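Local coordinates for protein KP6 killer toxin subunit alpha (Ustilago maydis virus P6, PDB 4GVB) that forms the alpha subunit of a secreted viral antifungal toxin and recognises cellular receptors on sensitive fungal cells before the beta subunit acts, at residues C16-H21 against R28-A33. Sequence-based numbering, arbitrary orientation.
Sequences CWCTAH and RYATAA
With chi1 of -61°, Thr31 sets OG1 beside its own backbone N, where it meets the amide of Cys18, and leaves CG2 anti to that N. The contact is a strand-to-helix packing in the small disulfide-rich alpha+beta fold of the KP6 alpha subunit: residues 16-19 of strand 14-19, an inner strand of the antiparallel sheet, and helix 28-33 have axes 6.9 Å apart at closest approach and directions 132° apart. Cys18 N donates to Thr31 OG1 over 3.0 Å in a nearly straight bond (163°). The same hydroxyl has a weak bond to Leu27 O, one turn back, so it bridges the strand amide and, weakly, a carbonyl of its own chain turn. Trp17 CB abuts Thr31 OG1 at 3.5 Å, while its indole stacks on His50. Beside the polar link, Cys18 CB packs on Ala30 CB at 3.9 Å. Cys18 SG, likewise turned beside its backbone N, lies over the helix backbone, 4.0 Å from Thr31 N. Disulfides tie Cys18 to Cys65 of helix 58-67 and Cys16 to Cys74 of strand 71-76. Thr31 CG2 lies 4.1 Å from Cys16 O.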
loop_
_atom_site.group_PDB
_atom_site.type_symbol
_atom_site.label_atom_id
_atom_site.label_comp_id
_atom_site.label_asym_id
_atom_site.label_seq_id
_atom_site.Cartn_x
_atom_site.Cartn_y
_atom_site.Cartn_z
ATOM N N CYS A 16 -5.004 -13.112 7.043
ATOM C CA CYS A 16 -4.485 -11.848 7.581
ATOM C C CYS A 16 -4.723 -10.680 6.634
ATOM O O CYS A 16 -4.914 -10.876 5.440
ATOM C CB CYS A 16 -2.978 -11.962 7.847
ATOM S SG CYS A 16 -2.453 -13.205 9.027
ATOM N N TRP A 17 -4.713 -9.464 7.178
ATOM C CA TRP A 17 -4.865 -8.262 6.362
ATOM C C TRP A 17 -4.255 -7.025 7.009
ATOM O O TRP A 17 -4.119 -6.941 8.234
ATOM C CB TRP A 17 -6.333 -7.996 6.001
ATOM C CG TRP A 17 -7.252 -7.788 7.170
ATOM C CD1 TRP A 17 -7.641 -6.591 7.722
ATOM C CD2 TRP A 17 -7.923 -8.810 7.921
ATOM N NE1 TRP A 17 -8.490 -6.814 8.778
ATOM C CE2 TRP A 17 -8.687 -8.165 8.916
ATOM C CE3 TRP A 17 -7.941 -10.206 7.853
ATOM C CZ2 TRP A 17 -9.465 -8.871 9.831
ATOM C CZ3 TRP A 17 -8.711 -10.903 8.768
ATOM C CH2 TRP A 17 -9.457 -10.236 9.744
ATOM N N CYS A 18 -3.905 -6.053 6.169
ATOM C CA CYS A 18 -3.414 -4.768 6.652
ATOM C C CYS A 18 -4.580 -3.904 7.144
ATOM O O CYS A 18 -5.648 -3.922 6.555
ATOM C CB CYS A 18 -2.661 -4.040 5.536
ATOM S SG CYS A 18 -1.182 -4.908 4.963
ATOM N N THR A 19 -4.359 -3.156 8.223
ATOM C CA THR A 19 -5.375 -2.254 8.758
ATOM C C THR A 19 -4.852 -0.836 8.955
ATOM O O THR A 19 -3.725 -0.633 9.380
ATOM C CB THR A 19 -5.960 -2.768 10.088
ATOM O OG1 THR A 19 -4.925 -2.866 11.070
ATOM C CG2 THR A 19 -6.601 -4.131 9.892
ATOM N N ALA A 20 -5.675 0.144 8.615
ATOM C CA ALA A 20 -5.318 1.543 8.827
ATOM C C ALA A 20 -5.226 1.809 10.318
ATOM O O ALA A 20 -6.105 1.400 11.081
ATOM C CB ALA A 20 -6.346 2.432 8.201
ATOM N N HIS A 21 -4.156 2.462 10.756
ATOM C CA HIS A 21 -4.067 2.814 12.167
ATOM C C HIS A 21 -5.226 3.760 12.536
ATOM O O HIS A 21 -5.769 4.451 11.674
ATOM C CB HIS A 21 -2.692 3.398 12.520
ATOM C CG HIS A 21 -2.488 4.814 12.070
ATOM N ND1 HIS A 21 -1.369 5.218 11.371
ATOM C CD2 HIS A 21 -3.245 5.924 12.242
ATOM C CE1 HIS A 21 -1.450 6.517 11.124
ATOM N NE2 HIS A 21 -2.580 6.969 11.641
ATOM N N ARG A 28 -7.364 -3.145 1.442
ATOM C CA ARG A 28 -7.216 -4.244 0.498
ATOM C C ARG A 28 -6.047 -4.060 -0.472
ATOM O O ARG A 28 -5.362 -5.027 -0.797
ATOM C CB ARG A 28 -8.523 -4.505 -0.263
ATOM C CG ARG A 28 -8.870 -3.497 -1.343
ATOM C CD ARG A 28 -10.095 -3.960 -2.136
ATOM N NE ARG A 28 -11.179 -4.372 -1.245
ATOM C CZ ARG A 28 -11.582 -5.630 -1.078
ATOM N NH1 ARG A 28 -11.001 -6.612 -1.755
ATOM N NH2 ARG A 28 -12.576 -5.905 -0.239
ATOM N N TYR A 29 -5.811 -2.830 -0.917
ATOM C CA TYR A 29 -4.694 -2.563 -1.821
ATOM C C TYR A 29 -3.348 -2.865 -1.174
ATOM O O TYR A 29 -2.422 -3.326 -1.835
ATOM C CB TYR A 29 -4.713 -1.112 -2.297
ATOM C CG TYR A 29 -5.746 -0.836 -3.361
ATOM C CD1 TYR A 29 -5.454 -1.024 -4.700
ATOM C CD2 TYR A 29 -7.015 -0.390 -3.023
ATOM C CE1 TYR A 29 -6.403 -0.767 -5.683
ATOM C CE2 TYR A 29 -7.974 -0.132 -3.996
ATOM C CZ TYR A 29 -7.659 -0.321 -5.325
ATOM O OH TYR A 29 -8.602 -0.062 -6.300
ATOM N N ALA A 30 -3.238 -2.587 0.117
ATOM C CA ALA A 30 -2.008 -2.853 0.849
ATOM C C ALA A 30 -1.861 -4.361 1.087
ATOM O O ALA A 30 -0.776 -4.930 0.948
ATOM C CB ALA A 30 -2.011 -2.118 2.162
ATOM N N THR A 31 -2.968 -5.005 1.436
ATOM C CA THR A 31 -2.981 -6.459 1.599
ATOM C C THR A 31 -2.612 -7.144 0.309
ATOM O O THR A 31 -1.749 -8.017 0.302
ATOM C CB THR A 31 -4.362 -6.993 2.049
ATOM O OG1 THR A 31 -4.701 -6.424 3.313
ATOM C CG2 THR A 31 -4.315 -8.520 2.195
ATOM N N ALA A 32 -3.274 -6.765 -0.782
ATOM C CA ALA A 32 -2.998 -7.338 -2.095
ATOM C C ALA A 32 -1.523 -7.282 -2.447
ATOM O O ALA A 32 -0.983 -8.242 -2.970
ATOM C CB ALA A 32 -3.811 -6.639 -3.174
ATOM N N ALA A 33 -0.894 -6.136 -2.191
ATOM C CA ALA A 33 0.519 -5.939 -2.524
ATOM C C ALA A 33 1.468 -6.834 -1.742
ATOM O O ALA A 33 2.648 -6.981 -2.106
ATOM C CB ALA A 33 0.905 -4.460 -2.337
#